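PDB 3VRH: tRNA-5-methyluridine(54) 2-sulfurtransferase from Pyrococcus horikoshii, which catalyses the ATP-dependent 2-thiolation of 5-methyluridine at position 54 in the T loop of tRNAs, stabilising them against heat. Local coordinates for residues V54-Y65 with S90-I101. Residues are numbered along the deposited sequence; the frame is centred on the assembly and turned at random.
With BCN (bicine), chain D.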
loop_
_atom_site.group_PDB
_atom_site.type_symbol
_atom_site.label_atom_id
_atom_site.label_comp_id
_atom_site.label_asym_id
_atom_site.label_seq_id
_atom_site.Cartn_x
_atom_site.Cartn_y
_atom_site.Cartn_z
ATOM N N VAL A 54 -6.425 -24.445 -15.768
ATOM C CA VAL A 54 -7.818 -24.211 -15.407
ATOM C C VAL A 54 -8.178 -24.874 -14.066
ATOM O O VAL A 54 -8.192 -26.096 -13.938
ATOM C CB VAL A 54 -8.776 -24.597 -16.568
ATOM C CG1 VAL A 54 -8.384 -23.838 -17.824
ATOM C CG2 VAL A 54 -8.694 -26.062 -16.863
ATOM N N SER A 55 -8.444 -24.044 -13.061
ATOM C CA SER A 55 -8.741 -24.528 -11.710
ATOM C C SER A 55 -10.202 -24.929 -11.563
ATOM O O SER A 55 -10.581 -25.557 -10.580
ATOM C CB SER A 55 -8.472 -23.405 -10.707
ATOM O OG SER A 55 -9.329 -22.303 -11.017
ATOM N N GLY A 56 -11.027 -24.543 -12.533
ATOM C CA GLY A 56 -12.470 -24.607 -12.355
ATOM C C GLY A 56 -13.048 -23.283 -11.857
ATOM O O GLY A 56 -14.260 -23.107 -11.845
ATOM N N GLY A 57 -12.177 -22.359 -11.447
ATOM C CA GLY A 57 -12.574 -21.005 -11.054
ATOM C C GLY A 57 -12.957 -20.161 -12.257
ATOM O O GLY A 57 -12.685 -20.534 -13.405
ATOM N N LYS A 58 -13.610 -19.030 -12.023
ATOM C CA LYS A 58 -14.105 -18.205 -13.136
ATOM C C LYS A 58 -12.978 -17.598 -13.990
ATOM O O LYS A 58 -13.153 -17.382 -15.187
ATOM C CB LYS A 58 -14.983 -17.059 -12.612
ATOM C CG LYS A 58 -14.177 -16.009 -11.805
ATOM C CD LYS A 58 -15.039 -14.917 -11.201
ATOM C CE LYS A 58 -14.176 -13.856 -10.513
ATOM N NZ LYS A 58 -13.326 -14.413 -9.406
ATOM N N ASP A 59 -11.840 -17.304 -13.364
ATOM C CA ASP A 59 -10.816 -16.470 -13.992
ATOM C C ASP A 59 -10.034 -17.219 -15.071
ATOM O O ASP A 59 -9.870 -16.729 -16.183
ATOM C CB ASP A 59 -9.887 -15.885 -12.927
ATOM C CG ASP A 59 -10.664 -15.120 -11.847
ATOM O OD1 ASP A 59 -11.173 -14.022 -12.160
ATOM O OD2 ASP A 59 -10.815 -15.630 -10.720
ATOM N N SER A 60 -9.556 -18.406 -14.727
ATOM C CA SER A 60 -8.904 -19.248 -15.698
ATOM C C SER A 60 -9.906 -19.735 -16.749
ATOM O O SER A 60 -9.549 -19.912 -17.911
ATOM C CB SER A 60 -8.208 -20.418 -15.001
ATOM O OG SER A 60 -9.084 -21.098 -14.126
ATOM N N ALA A 61 -11.166 -19.925 -16.358
ATOM C CA ALA A 61 -12.185 -20.342 -17.308
ATOM C C ALA A 61 -12.430 -19.298 -18.385
ATOM O O ALA A 61 -12.521 -19.622 -19.563
ATOM C CB ALA A 61 -13.495 -20.666 -16.595
ATOM N N VAL A 62 -12.580 -18.045 -17.967
ATOM C CA VAL A 62 -12.846 -16.955 -18.893
ATOM C C VAL A 62 -11.594 -16.729 -19.752
ATOM O O VAL A 62 -11.684 -16.399 -20.940
ATOM C CB VAL A 62 -13.262 -15.659 -18.111
ATOM C CG1 VAL A 62 -13.127 -14.400 -18.972
ATOM C CG2 VAL A 62 -14.698 -15.800 -17.591
ATOM N N THR A 63 -10.425 -16.927 -19.146
ATOM C CA THR A 63 -9.174 -16.749 -19.866
ATOM C C THR A 63 -9.159 -17.718 -21.047
ATOM O O THR A 63 -8.998 -17.298 -22.191
ATOM C CB THR A 63 -7.936 -17.007 -18.987
ATOM O OG1 THR A 63 -7.884 -16.043 -17.929
ATOM C CG2 THR A 63 -6.658 -16.903 -19.802
ATOM N N ALA A 64 -9.354 -19.003 -20.772
ATOM C CA ALA A 64 -9.309 -20.008 -21.838
ATOM C C ALA A 64 -10.425 -19.781 -22.837
ATOM O O ALA A 64 -10.239 -19.970 -24.037
ATOM C CB ALA A 64 -9.391 -21.405 -21.264
ATOM N N TYR A 65 -11.578 -19.366 -22.335
ATOM C CA TYR A 65 -12.718 -19.106 -23.182
ATOM C C TYR A 65 -12.412 -18.008 -24.202
ATOM O O TYR A 65 -12.683 -18.172 -25.389
ATOM C CB TYR A 65 -13.962 -18.733 -22.358
ATOM C CG TYR A 65 -15.232 -18.630 -23.198
ATOM C CD1 TYR A 65 -15.476 -17.513 -23.995
ATOM C CD2 TYR A 65 -16.182 -19.646 -23.190
ATOM C CE1 TYR A 65 -16.610 -17.400 -24.755
ATOM C CE2 TYR A 65 -17.341 -19.554 -23.972
ATOM C CZ TYR A 65 -17.546 -18.421 -24.748
ATOM O OH TYR A 65 -18.678 -18.301 -25.519
ATOM N N SER A 90 -14.518 -29.918 -8.292
ATOM C CA SER A 90 -13.677 -28.928 -8.989
ATOM C C SER A 90 -13.222 -29.409 -10.371
ATOM O O SER A 90 -13.277 -28.667 -11.357
ATOM C CB SER A 90 -12.452 -28.542 -8.146
ATOM O OG SER A 90 -12.833 -27.876 -6.930
ATOM N N GLU A 91 -12.732 -30.638 -10.431
ATOM C CA GLU A 91 -12.347 -31.215 -11.705
ATOM C C GLU A 91 -13.540 -31.267 -12.656
ATOM O O GLU A 91 -13.390 -31.011 -13.843
ATOM C CB GLU A 91 -11.779 -32.617 -11.507
ATOM C CG GLU A 91 -11.280 -33.248 -12.791
ATOM C CD GLU A 91 -10.569 -34.570 -12.569
ATOM O OE1 GLU A 91 -9.562 -34.597 -11.824
ATOM O OE2 GLU A 91 -11.021 -35.574 -13.146
ATOM N N GLU A 92 -14.725 -31.586 -12.129
ATOM C CA GLU A 92 -15.910 -31.668 -12.969
ATOM C C GLU A 92 -16.255 -30.317 -13.575
ATOM O O GLU A 92 -16.648 -30.254 -14.738
ATOM C CB GLU A 92 -17.117 -32.251 -12.215
ATOM C CG GLU A 92 -17.016 -33.744 -11.900
ATOM C CD GLU A 92 -16.661 -34.592 -13.125
ATOM O OE1 GLU A 92 -17.328 -34.435 -14.182
ATOM O OE2 GLU A 92 -15.708 -35.411 -13.033
ATOM N N TYR A 93 -16.100 -29.246 -12.791
ATOM C CA TYR A 93 -16.325 -27.881 -13.280
ATOM C C TYR A 93 -15.323 -27.515 -14.397
ATOM O O TYR A 93 -15.684 -26.932 -15.418
ATOM C CB TYR A 93 -16.289 -26.865 -12.115
ATOM C CG TYR A 93 -17.651 -26.717 -11.475
ATOM C CD1 TYR A 93 -18.078 -27.599 -10.503
ATOM C CD2 TYR A 93 -18.534 -25.729 -11.888
ATOM C CE1 TYR A 93 -19.343 -27.498 -9.946
ATOM C CE2 TYR A 93 -19.796 -25.615 -11.332
ATOM C CZ TYR A 93 -20.199 -26.503 -10.359
ATOM O OH TYR A 93 -21.462 -26.414 -9.800
ATOM N N ALA A 94 -14.064 -27.875 -14.197
ATOM C CA ALA A 94 -13.051 -27.625 -15.206
ATOM C C ALA A 94 -13.371 -28.402 -16.498
ATOM O O ALA A 94 -13.305 -27.839 -17.591
ATOM C CB ALA A 94 -11.671 -27.987 -14.673
ATOM N N LYS A 95 -13.742 -29.677 -16.372
ATOM C CA LYS A 95 -14.121 -30.476 -17.553
ATOM C C LYS A 95 -15.283 -29.876 -18.338
ATOM O O LYS A 95 -15.205 -29.707 -19.556
ATOM C CB LYS A 95 -14.409 -31.926 -17.168
ATOM C CG LYS A 95 -13.125 -32.714 -16.941
ATOM C CD LYS A 95 -13.298 -33.869 -15.968
ATOM C CE LYS A 95 -14.332 -34.866 -16.429
ATOM N NZ LYS A 95 -14.434 -35.962 -15.423
ATOM N N LYS A 96 -16.348 -29.531 -17.634
ATOM C CA LYS A 96 -17.485 -28.904 -18.280
ATOM C C LYS A 96 -17.100 -27.598 -18.989
ATOM O O LYS A 96 -17.497 -27.364 -20.129
ATOM C CB LYS A 96 -18.613 -28.679 -17.275
ATOM C CG LYS A 96 -19.862 -28.102 -17.917
ATOM C CD LYS A 96 -21.071 -28.123 -16.971
ATOM C CE LYS A 96 -22.390 -28.007 -17.750
ATOM N NZ LYS A 96 -23.587 -28.060 -16.861
ATOM N N GLN A 97 -16.311 -26.758 -18.324
ATOM C CA GLN A 97 -15.804 -25.545 -18.960
ATOM C C GLN A 97 -15.048 -25.817 -20.265
ATOM O O GLN A 97 -15.287 -25.163 -21.272
ATOM C CB GLN A 97 -14.892 -24.782 -17.991
ATOM C CG GLN A 97 -15.631 -24.131 -16.819
ATOM C CD GLN A 97 -14.718 -23.785 -15.669
ATOM O OE1 GLN A 97 -13.490 -23.934 -15.757
ATOM N NE2 GLN A 97 -15.311 -23.318 -14.568
ATOM N N CYS A 98 -14.108 -26.749 -20.243
ATOM C CA CYS A 98 -13.317 -27.030 -21.440
ATOM C C CYS A 98 -14.149 -27.657 -22.574
ATOM O O CYS A 98 -13.879 -27.429 -23.755
ATOM C CB CYS A 98 -12.086 -27.872 -21.096
ATOM S SG CYS A 98 -10.898 -26.979 -19.975
ATOM N N LYS A 99 -15.174 -28.419 -22.208
ATOM C CA LYS A 99 -16.119 -28.954 -23.194
ATOM C C LYS A 99 -16.842 -27.788 -23.868
ATOM O O LYS A 99 -16.942 -27.718 -25.091
ATOM C CB LYS A 99 -17.144 -29.871 -22.508
ATOM C CG LYS A 99 -17.106 -31.325 -22.941
ATOM C CD LYS A 99 -16.081 -32.141 -22.156
ATOM C CE LYS A 99 -15.963 -33.572 -22.707
ATOM N NZ LYS A 99 -15.355 -33.603 -24.075
ATOM N N LEU A 100 -17.344 -26.864 -23.050
ATOM C CA LEU A 100 -18.011 -25.669 -23.564
ATOM C C LEU A 100 -17.050 -24.843 -24.422
ATOM O O LEU A 100 -17.412 -24.369 -25.492
ATOM C CB LEU A 100 -18.530 -24.815 -22.409
ATOM C CG LEU A 100 -19.338 -23.591 -22.842
ATOM C CD1 LEU A 100 -20.619 -24.052 -23.523
ATOM C CD2 LEU A 100 -19.648 -22.672 -21.655
ATOM N N ILE A 101 -15.820 -24.685 -23.952
ATOM C CA ILE A 101 -14.841 -23.855 -24.652
ATOM C C ILE A 101 -14.392 -24.557 -25.914
ATOM O O ILE A 101 -14.156 -23.920 -26.940
ATOM C CB ILE A 101 -13.602 -23.587 -23.793
ATOM C CG1 ILE A 101 -13.946 -22.647 -22.638
ATOM C CG2 ILE A 101 -12.478 -22.982 -24.631
ATOM C CD1 ILE A 101 -12.936 -22.696 -21.530
HETATM N N1 BCN D . -5.972 -18.513 -11.924
HETATM C C1 BCN D . -6.389 -17.066 -11.724
HETATM C C2 BCN D . -6.183 -16.541 -10.353
HETATM O O21 BCN D . -5.270 -17.058 -9.660
HETATM O O22 BCN D . -6.916 -15.635 -9.898
HETATM C C3 BCN D . -7.098 -19.442 -11.633
HETATM C C4 BCN D . -8.537 -18.885 -11.630
HETATM O O4 BCN D . -9.477 -19.555 -11.976
HETATM C C5 BCN D . -5.528 -18.711 -13.303
HETATM C C6 BCN D . -4.848 -19.991 -13.535
HETATM O O6 BCN D . -4.189 -20.166 -14.506
HETATM O O HOH W 1 -11.345 -22.960 -14.719
#
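Q97 reaches across from helix 90-101 and lays its carboxamide against the turn that leads into helix 58-65. Its NE2 donates to G56 O at 2.9 Å. The acceptor lies close to the plane of the amide, but the N-H arrives from above the carbonyl plane of G56, about 55° out of it. NE2 also bonds E214 O, so both of its protons can be used. OE1 takes a hydrogen from a water, 2.6 Å away, which is in turn gripped by G56 N, G57 O and S60 OG. With both ends of the amide engaged its flip is fixed, and the CB of A61 packs against it, 3.4 Å from OE1.

This turn is the PP-loop of a HUP-type nucleotide-binding domain, joining strand 49-53, an inner strand of the mixed sheet, to helix 58-69. S55 OG accepts from G57 N in an ST turn, and with S60 N and S60 OG it surrounds O4 of bicine in the pocket. With an alanine at Q97, the carbonyls of G56 and E214 would probably each lose this donor, and the water one of its four partners. G56 also lets the helix come close, its CA 4.2 Å from the CA of A94; a side chain there would run into S90 O.

At the far end, I101 CG1 sits anti to the carbonyl carbon (chi1 -70°), and the extended chain carries CD1 into the groove between A61 O, the CB of A64 and Y65 N. CG1 meets Y65 CD2 obliquely at 3.8 Å. The two helix axes run nearly parallel, 10.0 Å apart at an angle of 18°. On the side facing the sheet, V54 CG2 packs against C98 SG at 3.9 Å, where strands 73-80 and 105-109 contribute C76 and L105.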